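Local atomic coordinates of RE68036p (Drosophila melanogaster, PDB entry 1SQH), a protein that is of unknown function but may act as an acyltransferase, possibly one that transfers acyl groups to glycine. Residues A122-V127 against I297-N302; P149-G154 against V293-K298; M155-E160 against K284-Q289; A165-L170 against L252-S257. One frame throughout, in Å; residues are numbered along the deposited sequence.

The four contacts follow one another through the molecule. Interactions 1 and 2, with centres about 10 Å apart, lie on the two edges of strand 289-299, which pairs with 123-128 and 147-157 in one mixed sheet. Interaction 3, its centre about 19 Å from that of interaction 2, continues the pairing to the far end of 147-157. Interaction 4 is a surface contact on helix 248-263, its centre about 12 Å from interaction 3 and about 33 Å from interaction 1. First segments follow the order 1 to 4 along the chain and second segments the reverse, so interaction 4 is nested innermost. Strands 147-157 and 289-299 thus tie together two halves that both appear to be acetyltransferase-like.

Interaction 1 of 4, residues A122-V127 against I297-N302; sequences ALLTNV and IKLVPN
Leu124 and Ile297 form a hydrogen-bonded pair of this antiparallel ladder, gripping each other through two backbone bonds: Leu124 N to Ile297 O and Ile297 N to Leu124 O, each 2.8 Å. A third, longer bond runs from Leu299 N to Ala122 O at 3.2 Å. Leu123 and Lys298 make the non-hydrogen-bonded pair between them.

The apolar contacts divide between the two faces of the sheet. On one, Leu124 CB sits 3.8 Å from Ile297 CB, the two side chains crossing obliquely, while Leu124 CD2 reaches 4.2 Å from Leu299 CD1. Helix 129-141 packs on this face, where its Val135 touches both Leu124 and Ile297. On the other, CG of Leu123 lies anti to the backbone N (chi1 174°), and this brings CD1 over the neighbouring strand, 3.8 Å from Lys298 CB. Replacing Leu299 with a glycine would probably open a gap beside Leu124 CD2 and remove the side-chain carbons that pack against the Ala122 carbonyl oxygen, Leu299 CB being 3.4 Å from it.

The one charged end here belongs to Lys298, whose bent chain delivers NZ to the carbonyl oxygen of Gly121.

Because strand 289-299 comes from the C-terminal end of the chain yet fits between 123-128 and 147-157, the pairing resembles the inserted last strand of GNAT acetyltransferase folds, here apparently supplied to the N-terminal half by the C-terminal one.

Interaction 2 of 4, residues P149-G154 against V293-K298; sequences PRQCFG and VNEWIK
Arg150 lays its guanidinium alongside Trp296, the two planes 27° apart. Trp296 CB stands over the centre of the guanidinium, 3.8 Å from Arg150 CZ, and Arg150 NH2 reaches obliquely to Trp296 CD1 at 3.6 Å. The chain gets there from a crowded position, CG between the backbone N and the carbonyl carbon (chi1 60°), then runs extended to NE. NH2 also makes a salt bridge with Glu196, so a serine in place of Arg150 would probably leave that carboxylate without its mate and strip the flat cover from the Trp296 side chain.

Further along the same face, Cys152 comes up obliquely on the indole. Its SG is 3.6 Å from Trp296 CE3, a sulfur-aromatic contact 47° off the normal of the six-membered ring. Trp271 meets the Trp296 rings edge-to-face.

These residues belong to a regular antiparallel ladder between strands 147-157 and 289-299, with Arg150-Trp296 and Cys152-Asn294 as hydrogen-bonded pairs. In GNAT-like folds the last two strands pair in this way; here each strand of the pair comes from a different half of the chain.

On the opposite face Gln151 crosses Glu295. NE2 of Gln151 donates to Glu295 OE2 at 3.1 Å, meeting it on the anti side and tilted out of the carboxylate plane, while Lys136 holds OE1 in a salt bridge. Phe153 and Val293 lie side by side and point the same way, with Phe153 CD1 3.8 Å from Val293 CG2, and Lys290 adds a cation-pi contact to the phenyl ring.

Interaction 3 of 4, residues M155-E160 against K284-Q289; sequences MVLSHE and KRIGYQ
Val156 and Gln289 satisfy each other's backbone: Val156 N donates a hydrogen bond to Gln289 O at 2.7 Å, and Gln289 N donates to Val156 O at 2.9 Å. Val156 O has a second donor, a water that also donates to Gly287 O and accepts from Gln289 NE2, 2.8 Å from the water oxygen. One solvent molecule thus ties the strand to the glycine and to the end of the glutamine.

Gly287 closes helix 277-286 in a Schellman motif, with a weak bond from its N back to Lys284 O. Its backbone angles, with phi at 129°, call for glycine, and Leu157 CD1 sits close by, 3.5 Å from Gly287 C. Over one face of the next residue, Tyr288, stands Leu157 CB, almost on the ring normal and 3.6 Å from the ring centroid, a CH-pi contact. With CG anti to the backbone N (chi1 179°), Leu157 also carries CD2 to 3.6 Å from Tyr288 CE2. The Tyr288 hydroxyl is hydrogen-bonded to Ser257 OG, and at the strand's end Ser158 OG caps Asp161 N of the next helix.

The contact therefore lies where strand 147-157 runs out into helix 159-163 and helix 277-286 turns into strand 289-299. Strand 268-273 flanks it through Leu268 and Ile272, and Ile286 packs on Ala253 and Ala254 of helix 248-263.

Interaction 4 of 4, residues A165-L170 against L252-S257; sequences AKVPDL and LAAAMS
Lys166 turns the flat peptide carbonyl that follows it to Ala254, its O lying 3.7 Å from Ala254 CB. The puckered ring of Pro168 touches the same methyl by CD, a ring carbon next to the nitrogen, also 3.7 Å from Ala254 CB, so a single methyl meets both. In the helix, the flat carbonyl group of Ala253 is approached from both faces: Ser257 N bonds to Ala253 O at 3.1 Å and Ser257 OG at 2.7 Å, from opposite sides of the plane.

Val167 completes the contact. Its CG2 lies anti to the backbone N and beside the carbonyl carbon, and this branch does the touching, 4.0 Å from Ala255 CB and the same distance from Ala255 N. It is thus laid against the helix where one small side chain follows another. The methyls of Ala254 and Ala255 let the loop come close, with 5.3 Å between Val167 CA and Ala254 CA. No hydrogen bond crosses between the two segments, so the fit rests on methyls, the proline ring and one carbonyl oxygen. Just beside it, Ala165 O accepts a hydrogen bond from Arg258 NH1, a polar tether between loop and helix.

Three of the five touching residues are exposed. The loop joins helix 159-163 to strand 174-177, passing over helix 248-263, whose Leu252 and Met256 pack on the four-stranded sheet. A helix placed so, following strand 234-239 after a short loop, probably corresponds to the one that follows the acyl-CoA-binding loop in GNAT acetyltransferases, consistent with the FR47-like family of this half.

Interaction 1 of 4, residues A122-V127 against I297-N302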
loop_
_atom_site.group_PDB
_atom_site.type_symbol
_atom_site.label_atom_id
_atom_site.label_comp_id
_atom_site.label_asym_id
_atom_site.label_seq_id
_atom_site.Cartn_x
_atom_site.Cartn_y
_atom_site.Cartn_z
ATOM N N ALA A 122 12.199 0.214 11.431
ATOM C CA ALA A 122 11.578 0.852 10.267
ATOM C C ALA A 122 11.264 -0.146 9.152
ATOM O O ALA A 122 12.037 -1.070 8.895
ATOM C CB ALA A 122 12.487 1.953 9.727
ATOM N N LEU A 123 10.129 0.045 8.485
ATOM C CA LEU A 123 9.742 -0.846 7.388
ATOM C C LEU A 123 9.939 -0.177 6.025
ATOM O O LEU A 123 9.386 0.895 5.757
ATOM C CB LEU A 123 8.281 -1.269 7.548
ATOM C CG LEU A 123 7.678 -2.099 6.408
ATOM C CD1 LEU A 123 8.416 -3.418 6.279
ATOM C CD2 LEU A 123 6.191 -2.339 6.674
ATOM N N LEU A 124 10.741 -0.804 5.176
ATOM C CA LEU A 124 11.006 -0.294 3.838
ATOM C C LEU A 124 9.976 -0.926 2.892
ATOM O O LEU A 124 10.030 -2.129 2.618
ATOM C CB LEU A 124 12.433 -0.673 3.408
ATOM C CG LEU A 124 13.599 0.215 3.884
ATOM C CD1 LEU A 124 13.315 0.782 5.264
ATOM C CD2 LEU A 124 14.902 -0.584 3.862
ATOM N N THR A 125 9.047 -0.108 2.395
ATOM C CA THR A 125 7.977 -0.596 1.510
ATOM C C THR A 125 8.210 -0.408 0.009
ATOM O O THR A 125 8.847 0.558 -0.427
ATOM C CB THR A 125 6.628 0.076 1.869
ATOM O OG1 THR A 125 6.705 1.485 1.601
ATOM C CG2 THR A 125 6.301 -0.135 3.344
ATOM N N ASN A 126 7.663 -1.328 -0.778
ATOM C CA ASN A 126 7.785 -1.290 -2.240
ATOM C C ASN A 126 9.172 -0.888 -2.758
ATOM O O ASN A 126 9.295 0.020 -3.584
ATOM C CB ASN A 126 6.704 -0.363 -2.850
ATOM C CG ASN A 126 6.555 0.958 -2.102
ATOM O OD1 ASN A 126 5.887 1.033 -1.051
ATOM N ND2 ASN A 126 7.179 2.009 -2.630
ATOM N N VAL A 127 10.206 -1.588 -2.294
ATOM C CA VAL A 127 11.583 -1.305 -2.702
ATOM C C VAL A 127 11.927 -1.960 -4.027
ATOM O O VAL A 127 11.749 -3.170 -4.191
ATOM C CB VAL A 127 12.619 -1.817 -1.670
ATOM C CG1 VAL A 127 14.000 -1.284 -2.028
ATOM C CG2 VAL A 127 12.216 -1.410 -0.264
ATOM N N ILE A 297 11.102 -4.636 3.090
ATOM C CA ILE A 297 12.190 -4.962 3.995
ATOM C C ILE A 297 11.931 -4.490 5.412
ATOM O O ILE A 297 12.009 -3.295 5.705
ATOM C CB ILE A 297 13.503 -4.350 3.497
ATOM C CG1 ILE A 297 13.734 -4.751 2.032
ATOM C CG2 ILE A 297 14.646 -4.821 4.363
ATOM C CD1 ILE A 297 15.004 -4.189 1.412
ATOM N N LYS A 298 11.610 -5.435 6.288
ATOM C CA LYS A 298 11.352 -5.119 7.684
ATOM C C LYS A 298 12.661 -5.212 8.467
ATOM O O LYS A 298 13.283 -6.276 8.528
ATOM C CB LYS A 298 10.322 -6.099 8.251
ATOM C CG LYS A 298 10.121 -6.046 9.757
ATOM C CD LYS A 298 9.650 -4.685 10.243
ATOM C CE LYS A 298 9.380 -4.732 11.745
ATOM N NZ LYS A 298 9.188 -3.388 12.355
ATOM N N LEU A 299 13.081 -4.084 9.038
ATOM C CA LEU A 299 14.301 -4.023 9.846
ATOM C C LEU A 299 13.928 -4.331 11.295
ATOM O O LEU A 299 12.995 -3.735 11.834
ATOM C CB LEU A 299 14.919 -2.623 9.762
ATOM C CG LEU A 299 15.879 -2.290 8.611
ATOM C CD1 LEU A 299 15.396 -2.902 7.324
ATOM C CD2 LEU A 299 16.011 -0.781 8.482
ATOM N N VAL A 300 14.635 -5.268 11.925
ATOM C CA VAL A 300 14.332 -5.614 13.319
ATOM C C VAL A 300 14.976 -4.610 14.274
ATOM O O VAL A 300 16.144 -4.251 14.119
ATOM C CB VAL A 300 14.825 -7.044 13.686
ATOM C CG1 VAL A 300 14.489 -8.018 12.566
ATOM C CG2 VAL A 300 16.317 -7.034 13.974
ATOM N N PRO A 301 14.213 -4.134 15.273
ATOM C CA PRO A 301 14.740 -3.162 16.242
ATOM C C PRO A 301 16.008 -3.677 16.925
ATOM O O PRO A 301 16.047 -4.819 17.387
ATOM C CB PRO A 301 13.581 -2.981 17.221
ATOM C CG PRO A 301 12.369 -3.247 16.371
ATOM C CD PRO A 301 12.802 -4.451 15.555
ATOM N N ASN A 302 17.033 -2.830 16.981
ATOM C CA ASN A 302 18.320 -3.183 17.583
ATOM C C ASN A 302 18.302 -4.316 18.598
ATOM O O ASN A 302 18.597 -5.461 18.254
ATOM C CB ASN A 302 18.961 -1.953 18.218
ATOM C CG ASN A 302 20.136 -1.438 17.411
ATOM O OD1 ASN A 302 20.796 -0.467 17.799
ATOM N ND2 ASN A 302 20.407 -2.088 16.278
#

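Interaction 2 of 4, residues P149-G154 against V293-K298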
loop_
_atom_site.group_PDB
_atom_site.type_symbol
_atom_site.label_atom_id
_atom_site.label_comp_id
_atom_site.label_asym_id
_atom_site.label_seq_id
_atom_site.Cartn_x
_atom_site.Cartn_y
_atom_site.Cartn_z
ATOM N N PRO A 149 13.351 -9.635 4.938
ATOM C CA PRO A 149 12.849 -9.185 3.640
ATOM C C PRO A 149 11.883 -10.194 3.027
ATOM O O PRO A 149 11.947 -11.386 3.339
ATOM C CB PRO A 149 14.131 -9.049 2.821
ATOM C CG PRO A 149 14.918 -10.232 3.297
ATOM C CD PRO A 149 14.689 -10.245 4.804
ATOM N N ARG A 150 10.983 -9.722 2.170
ATOM C CA ARG A 150 10.051 -10.619 1.496
ATOM C C ARG A 150 9.692 -10.062 0.132
ATOM O O ARG A 150 9.487 -8.859 -0.025
ATOM C CB ARG A 150 8.779 -10.842 2.325
ATOM C CG ARG A 150 7.973 -9.595 2.628
ATOM C CD ARG A 150 6.863 -9.913 3.619
ATOM N NE ARG A 150 6.444 -8.729 4.366
ATOM C CZ ARG A 150 5.467 -7.912 3.991
ATOM N NH1 ARG A 150 4.795 -8.148 2.869
ATOM N NH2 ARG A 150 5.162 -6.865 4.747
ATOM N N GLN A 151 9.629 -10.945 -0.855
ATOM C CA GLN A 151 9.301 -10.546 -2.216
ATOM C C GLN A 151 7.795 -10.464 -2.448
ATOM O O GLN A 151 7.035 -11.357 -2.068
ATOM C CB GLN A 151 9.921 -11.528 -3.203
ATOM C CG GLN A 151 11.428 -11.647 -3.070
ATOM C CD GLN A 151 12.158 -11.442 -4.392
ATOM O OE1 GLN A 151 11.840 -12.081 -5.407
ATOM N NE2 GLN A 151 13.145 -10.554 -4.384
ATOM N N CYS A 152 7.374 -9.376 -3.080
ATOM C CA CYS A 152 5.966 -9.172 -3.367
ATOM C C CYS A 152 5.748 -8.920 -4.857
ATOM O O CYS A 152 6.559 -8.258 -5.509
ATOM C CB CYS A 152 5.441 -7.990 -2.550
ATOM S SG CYS A 152 5.675 -8.203 -0.768
ATOM N N PHE A 153 4.670 -9.479 -5.402
ATOM C CA PHE A 153 4.361 -9.264 -6.809
ATOM C C PHE A 153 3.368 -8.115 -6.920
ATOM O O PHE A 153 2.377 -8.057 -6.174
ATOM C CB PHE A 153 3.726 -10.507 -7.464
ATOM C CG PHE A 153 4.639 -11.705 -7.556
ATOM C CD1 PHE A 153 6.027 -11.556 -7.584
ATOM C CD2 PHE A 153 4.102 -12.993 -7.645
ATOM C CE1 PHE A 153 6.866 -12.672 -7.697
ATOM C CE2 PHE A 153 4.929 -14.115 -7.760
ATOM C CZ PHE A 153 6.316 -13.947 -7.784
ATOM N N GLY A 154 3.653 -7.193 -7.832
ATOM C CA GLY A 154 2.748 -6.089 -8.076
ATOM C C GLY A 154 1.845 -6.522 -9.229
ATOM O O GLY A 154 2.276 -6.501 -10.390
ATOM N N VAL A 293 8.022 -6.668 -9.409
ATOM C CA VAL A 293 8.467 -7.438 -8.254
ATOM C C VAL A 293 9.240 -6.461 -7.381
ATOM O O VAL A 293 10.203 -5.846 -7.832
ATOM C CB VAL A 293 9.399 -8.600 -8.642
ATOM C CG1 VAL A 293 9.899 -9.299 -7.383
ATOM C CG2 VAL A 293 8.663 -9.577 -9.548
ATOM N N ASN A 294 8.797 -6.313 -6.140
ATOM C CA ASN A 294 9.421 -5.402 -5.193
ATOM C C ASN A 294 9.625 -6.122 -3.882
ATOM O O ASN A 294 9.060 -7.190 -3.657
ATOM C CB ASN A 294 8.512 -4.197 -4.948
ATOM C CG ASN A 294 8.817 -3.025 -5.864
ATOM O OD1 ASN A 294 9.416 -3.189 -6.932
ATOM N ND2 ASN A 294 8.387 -1.831 -5.457
ATOM N N GLU A 295 10.432 -5.537 -3.009
ATOM C CA GLU A 295 10.643 -6.146 -1.708
ATOM C C GLU A 295 10.124 -5.246 -0.599
ATOM O O GLU A 295 10.080 -4.024 -0.733
ATOM C CB GLU A 295 12.133 -6.461 -1.470
ATOM C CG GLU A 295 12.552 -7.853 -1.929
ATOM C CD GLU A 295 14.017 -8.164 -1.646
ATOM O OE1 GLU A 295 14.480 -7.922 -0.514
ATOM O OE2 GLU A 295 14.709 -8.665 -2.553
ATOM N N TRP A 296 9.672 -5.880 0.474
ATOM C CA TRP A 296 9.214 -5.175 1.659
ATOM C C TRP A 296 10.299 -5.594 2.647
ATOM O O TRP A 296 10.432 -6.774 2.973
ATOM C CB TRP A 296 7.853 -5.688 2.097
ATOM C CG TRP A 296 6.751 -4.691 1.897
ATOM C CD1 TRP A 296 6.101 -3.984 2.869
ATOM C CD2 TRP A 296 6.160 -4.298 0.648
ATOM N NE1 TRP A 296 5.139 -3.176 2.306
ATOM C CE2 TRP A 296 5.155 -3.350 0.945
ATOM C CE3 TRP A 296 6.382 -4.655 -0.691
ATOM C CZ2 TRP A 296 4.365 -2.750 -0.056
ATOM C CZ3 TRP A 296 5.592 -4.053 -1.691
ATOM C CH2 TRP A 296 4.598 -3.115 -1.360
ATOM N N ILE A 297 11.102 -4.636 3.090
ATOM C CA ILE A 297 12.190 -4.962 3.995
ATOM C C ILE A 297 11.931 -4.490 5.412
ATOM O O ILE A 297 12.009 -3.295 5.705
ATOM C CB ILE A 297 13.503 -4.350 3.497
ATOM C CG1 ILE A 297 13.734 -4.751 2.032
ATOM C CG2 ILE A 297 14.646 -4.821 4.363
ATOM C CD1 ILE A 297 15.004 -4.189 1.412
ATOM N N LYS A 298 11.610 -5.435 6.288
ATOM C CA LYS A 298 11.352 -5.119 7.684
ATOM C C LYS A 298 12.661 -5.212 8.467
ATOM O O LYS A 298 13.283 -6.276 8.528
ATOM C CB LYS A 298 10.322 -6.099 8.251
ATOM C CG LYS A 298 10.121 -6.046 9.757
ATOM C CD LYS A 298 9.650 -4.685 10.243
ATOM C CE LYS A 298 9.380 -4.732 11.745
ATOM N NZ LYS A 298 9.188 -3.388 12.355
#

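Interaction 3 of 4, residues M155-E160 against K284-Q289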
loop_
_atom_site.group_PDB
_atom_site.type_symbol
_atom_site.label_atom_id
_atom_site.label_comp_id
_atom_site.label_asym_id
_atom_site.label_seq_id
_atom_site.Cartn_x
_atom_site.Cartn_y
_atom_site.Cartn_z
HETATM N N MSE A 155 0.612 -6.930 -8.923
HETATM C CA MSE A 155 -0.339 -7.375 -9.954
HETATM C C MSE A 155 -1.131 -6.179 -10.479
HETATM O O MSE A 155 -1.578 -5.339 -9.695
HETATM C CB MSE A 155 -1.299 -8.428 -9.388
HETATM C CG MSE A 155 -1.246 -9.772 -10.136
HETATM SE SE MSE A 155 0.462 -10.618 -9.782
HETATM C CE MSE A 155 0.525 -10.109 -7.914
ATOM N N VAL A 156 -1.307 -6.114 -11.802
ATOM C CA VAL A 156 -1.995 -4.986 -12.444
ATOM C C VAL A 156 -3.154 -5.347 -13.376
ATOM O O VAL A 156 -3.073 -6.294 -14.168
ATOM C CB VAL A 156 -0.983 -4.117 -13.249
ATOM C CG1 VAL A 156 -1.687 -2.934 -13.903
ATOM C CG2 VAL A 156 0.123 -3.623 -12.332
ATOM N N LEU A 157 -4.226 -4.568 -13.274
ATOM C CA LEU A 157 -5.412 -4.756 -14.107
ATOM C C LEU A 157 -5.838 -3.371 -14.580
ATOM O O LEU A 157 -6.037 -2.466 -13.759
ATOM C CB LEU A 157 -6.537 -5.401 -13.300
ATOM C CG LEU A 157 -7.858 -5.651 -14.038
ATOM C CD1 LEU A 157 -7.724 -6.818 -15.020
ATOM C CD2 LEU A 157 -8.928 -5.956 -12.990
ATOM N N SER A 158 -5.965 -3.200 -15.896
ATOM C CA SER A 158 -6.343 -1.902 -16.443
ATOM C C SER A 158 -7.686 -1.427 -15.898
ATOM O O SER A 158 -8.505 -2.216 -15.428
ATOM C CB SER A 158 -6.386 -1.952 -17.974
ATOM O OG SER A 158 -7.499 -2.704 -18.436
ATOM N N HIS A 159 -7.902 -0.124 -15.946
ATOM C CA HIS A 159 -9.146 0.425 -15.459
ATOM C C HIS A 159 -10.293 -0.084 -16.337
ATOM O O HIS A 159 -11.314 -0.551 -15.819
ATOM C CB HIS A 159 -9.084 1.958 -15.456
ATOM C CG HIS A 159 -10.341 2.602 -14.975
ATOM N ND1 HIS A 159 -11.306 3.082 -15.834
ATOM C CD2 HIS A 159 -10.816 2.806 -13.725
ATOM C CE1 HIS A 159 -12.320 3.555 -15.133
ATOM N NE2 HIS A 159 -12.046 3.398 -13.849
ATOM N N GLU A 160 -10.116 -0.012 -17.658
ATOM C CA GLU A 160 -11.136 -0.481 -18.595
ATOM C C GLU A 160 -11.543 -1.915 -18.253
ATOM O O GLU A 160 -12.731 -2.241 -18.182
ATOM C CB GLU A 160 -10.624 -0.461 -20.040
ATOM C CG GLU A 160 -9.995 0.834 -20.499
ATOM C CD GLU A 160 -8.487 0.858 -20.272
ATOM O OE1 GLU A 160 -8.067 0.771 -19.099
ATOM O OE2 GLU A 160 -7.730 0.950 -21.271
ATOM N N LYS A 284 -5.204 -13.614 -11.268
ATOM C CA LYS A 284 -4.887 -13.844 -12.659
ATOM C C LYS A 284 -6.152 -14.197 -13.434
ATOM O O LYS A 284 -6.337 -13.734 -14.552
ATOM C CB LYS A 284 -3.874 -14.980 -12.768
ATOM C CG LYS A 284 -2.862 -14.796 -13.859
ATOM C CD LYS A 284 -1.814 -15.890 -13.752
ATOM C CE LYS A 284 -0.535 -15.528 -14.482
ATOM N NZ LYS A 284 0.490 -16.582 -14.237
ATOM N N ARG A 285 -7.016 -15.009 -12.828
ATOM C CA ARG A 285 -8.263 -15.443 -13.459
ATOM C C ARG A 285 -9.185 -14.252 -13.744
ATOM O O ARG A 285 -9.950 -14.251 -14.711
ATOM C CB ARG A 285 -8.982 -16.457 -12.562
ATOM C CG ARG A 285 -10.173 -17.143 -13.213
ATOM C CD ARG A 285 -10.884 -18.079 -12.235
ATOM N NE ARG A 285 -11.880 -18.913 -12.905
ATOM C CZ ARG A 285 -13.110 -18.516 -13.235
ATOM N NH1 ARG A 285 -13.517 -17.290 -12.950
ATOM N NH2 ARG A 285 -13.931 -19.344 -13.873
ATOM N N ILE A 286 -9.110 -13.237 -12.896
ATOM C CA ILE A 286 -9.924 -12.048 -13.080
ATOM C C ILE A 286 -9.332 -11.196 -14.203
ATOM O O ILE A 286 -10.040 -10.401 -14.830
ATOM C CB ILE A 286 -9.998 -11.226 -11.769
ATOM C CG1 ILE A 286 -10.905 -11.959 -10.774
ATOM C CG2 ILE A 286 -10.497 -9.815 -12.057
ATOM C CD1 ILE A 286 -10.888 -11.404 -9.372
ATOM N N GLY A 287 -8.033 -11.376 -14.454
ATOM C CA GLY A 287 -7.370 -10.627 -15.512
ATOM C C GLY A 287 -6.092 -9.910 -15.109
ATOM O O GLY A 287 -5.393 -9.364 -15.962
ATOM N N TYR A 288 -5.792 -9.894 -13.815
ATOM C CA TYR A 288 -4.588 -9.228 -13.307
ATOM C C TYR A 288 -3.325 -9.872 -13.874
ATOM O O TYR A 288 -3.270 -11.091 -14.040
ATOM C CB TYR A 288 -4.525 -9.317 -11.774
ATOM C CG TYR A 288 -5.361 -8.300 -11.031
ATOM C CD1 TYR A 288 -4.803 -7.107 -10.568
ATOM C CD2 TYR A 288 -6.720 -8.530 -10.797
ATOM C CE1 TYR A 288 -5.586 -6.163 -9.884
ATOM C CE2 TYR A 288 -7.509 -7.601 -10.121
ATOM C CZ TYR A 288 -6.941 -6.423 -9.666
ATOM O OH TYR A 288 -7.735 -5.519 -8.985
ATOM N N GLN A 289 -2.312 -9.057 -14.159
ATOM C CA GLN A 289 -1.056 -9.597 -14.666
ATOM C C GLN A 289 0.063 -9.143 -13.741
ATOM O O GLN A 289 -0.034 -8.096 -13.096
ATOM C CB GLN A 289 -0.771 -9.112 -16.089
ATOM C CG GLN A 289 -0.683 -7.612 -16.194
ATOM C CD GLN A 289 -0.270 -7.142 -17.580
ATOM O OE1 GLN A 289 0.889 -7.285 -17.979
ATOM N NE2 GLN A 289 -1.222 -6.573 -18.320
HETATM O O HOH W 1 -3.725 -7.038 -17.058
#

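Interaction 4 of 4, residues A165-L170 against L252-S257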
loop_
_atom_site.group_PDB
_atom_site.type_symbol
_atom_site.label_atom_id
_atom_site.label_comp_id
_atom_site.label_asym_id
_atom_site.label_seq_id
_atom_site.Cartn_x
_atom_site.Cartn_y
_atom_site.Cartn_z
ATOM N N ALA A 165 -15.438 -5.510 -15.796
ATOM C CA ALA A 165 -15.247 -6.847 -15.237
ATOM C C ALA A 165 -16.557 -7.513 -14.837
ATOM O O ALA A 165 -17.525 -6.843 -14.483
ATOM C CB ALA A 165 -14.326 -6.777 -14.016
ATOM N N LYS A 166 -16.582 -8.840 -14.903
ATOM C CA LYS A 166 -17.760 -9.594 -14.494
ATOM C C LYS A 166 -17.554 -9.922 -13.018
ATOM O O LYS A 166 -16.425 -9.891 -12.520
ATOM C CB LYS A 166 -17.886 -10.901 -15.286
ATOM C CG LYS A 166 -18.302 -10.749 -16.734
ATOM C CD LYS A 166 -18.527 -12.130 -17.359
ATOM C CE LYS A 166 -18.996 -12.040 -18.813
ATOM N NZ LYS A 166 -19.285 -13.391 -19.395
ATOM N N VAL A 167 -18.638 -10.237 -12.321
ATOM C CA VAL A 167 -18.552 -10.568 -10.907
ATOM C C VAL A 167 -19.442 -11.764 -10.600
ATOM O O VAL A 167 -20.624 -11.777 -10.947
ATOM C CB VAL A 167 -18.968 -9.369 -10.039
ATOM C CG1 VAL A 167 -20.332 -8.870 -10.484
ATOM C CG2 VAL A 167 -18.987 -9.762 -8.570
ATOM N N PRO A 168 -18.878 -12.791 -9.944
ATOM C CA PRO A 168 -19.584 -14.021 -9.573
ATOM C C PRO A 168 -20.828 -13.796 -8.726
ATOM O O PRO A 168 -21.028 -12.711 -8.174
ATOM C CB PRO A 168 -18.520 -14.810 -8.819
ATOM C CG PRO A 168 -17.249 -14.356 -9.463
ATOM C CD PRO A 168 -17.465 -12.873 -9.545
ATOM N N ASP A 169 -21.663 -14.828 -8.636
ATOM C CA ASP A 169 -22.878 -14.758 -7.839
ATOM C C ASP A 169 -22.605 -15.230 -6.426
ATOM O O ASP A 169 -21.891 -16.212 -6.210
ATOM C CB ASP A 169 -23.977 -15.615 -8.458
ATOM C CG ASP A 169 -24.804 -14.849 -9.457
ATOM O OD1 ASP A 169 -24.205 -14.208 -10.348
ATOM O OD2 ASP A 169 -26.051 -14.891 -9.353
ATOM N N LEU A 170 -23.192 -14.524 -5.468
ATOM C CA LEU A 170 -23.032 -14.835 -4.053
ATOM C C LEU A 170 -24.026 -15.892 -3.566
ATOM O O LEU A 170 -25.238 -15.729 -3.703
ATOM C CB LEU A 170 -23.221 -13.551 -3.243
ATOM C CG LEU A 170 -23.099 -13.642 -1.727
ATOM C CD1 LEU A 170 -21.631 -13.838 -1.333
ATOM C CD2 LEU A 170 -23.659 -12.370 -1.107
ATOM N N LEU A 252 -14.854 -11.676 -3.895
ATOM C CA LEU A 252 -14.459 -10.411 -3.283
ATOM C C LEU A 252 -13.571 -9.633 -4.240
ATOM O O LEU A 252 -13.848 -8.472 -4.559
ATOM C CB LEU A 252 -13.700 -10.628 -1.961
ATOM C CG LEU A 252 -14.462 -10.727 -0.624
ATOM C CD1 LEU A 252 -15.551 -9.660 -0.561
ATOM C CD2 LEU A 252 -15.075 -12.078 -0.475
ATOM N N ALA A 253 -12.514 -10.274 -4.724
ATOM C CA ALA A 253 -11.596 -9.596 -5.630
ATOM C C ALA A 253 -12.274 -9.022 -6.870
ATOM O O ALA A 253 -11.945 -7.918 -7.310
ATOM C CB ALA A 253 -10.456 -10.537 -6.040
ATOM N N ALA A 254 -13.209 -9.761 -7.446
ATOM C CA ALA A 254 -13.885 -9.268 -8.643
ATOM C C ALA A 254 -14.750 -8.060 -8.292
ATOM O O ALA A 254 -14.665 -7.010 -8.941
ATOM C CB ALA A 254 -14.734 -10.381 -9.272
ATOM N N ALA A 255 -15.558 -8.199 -7.240
ATOM C CA ALA A 255 -16.449 -7.127 -6.814
ATOM C C ALA A 255 -15.688 -5.850 -6.458
ATOM O O ALA A 255 -16.018 -4.761 -6.951
ATOM C CB ALA A 255 -17.285 -7.585 -5.633
HETATM N N MSE A 256 -14.675 -5.969 -5.604
HETATM C CA MSE A 256 -13.903 -4.789 -5.237
HETATM C C MSE A 256 -13.262 -4.122 -6.472
HETATM O O MSE A 256 -13.252 -2.895 -6.578
HETATM C CB MSE A 256 -12.819 -5.155 -4.224
HETATM C CG MSE A 256 -12.099 -3.955 -3.656
HETATM SE SE MSE A 256 -13.198 -3.014 -2.351
HETATM C CE MSE A 256 -14.079 -1.803 -3.557
ATOM N N SER A 257 -12.728 -4.924 -7.397
ATOM C CA SER A 257 -12.098 -4.379 -8.608
ATOM C C SER A 257 -13.105 -3.525 -9.387
ATOM O O SER A 257 -12.806 -2.390 -9.798
ATOM C CB SER A 257 -11.571 -5.509 -9.501
ATOM O OG SER A 257 -10.502 -6.208 -8.881
#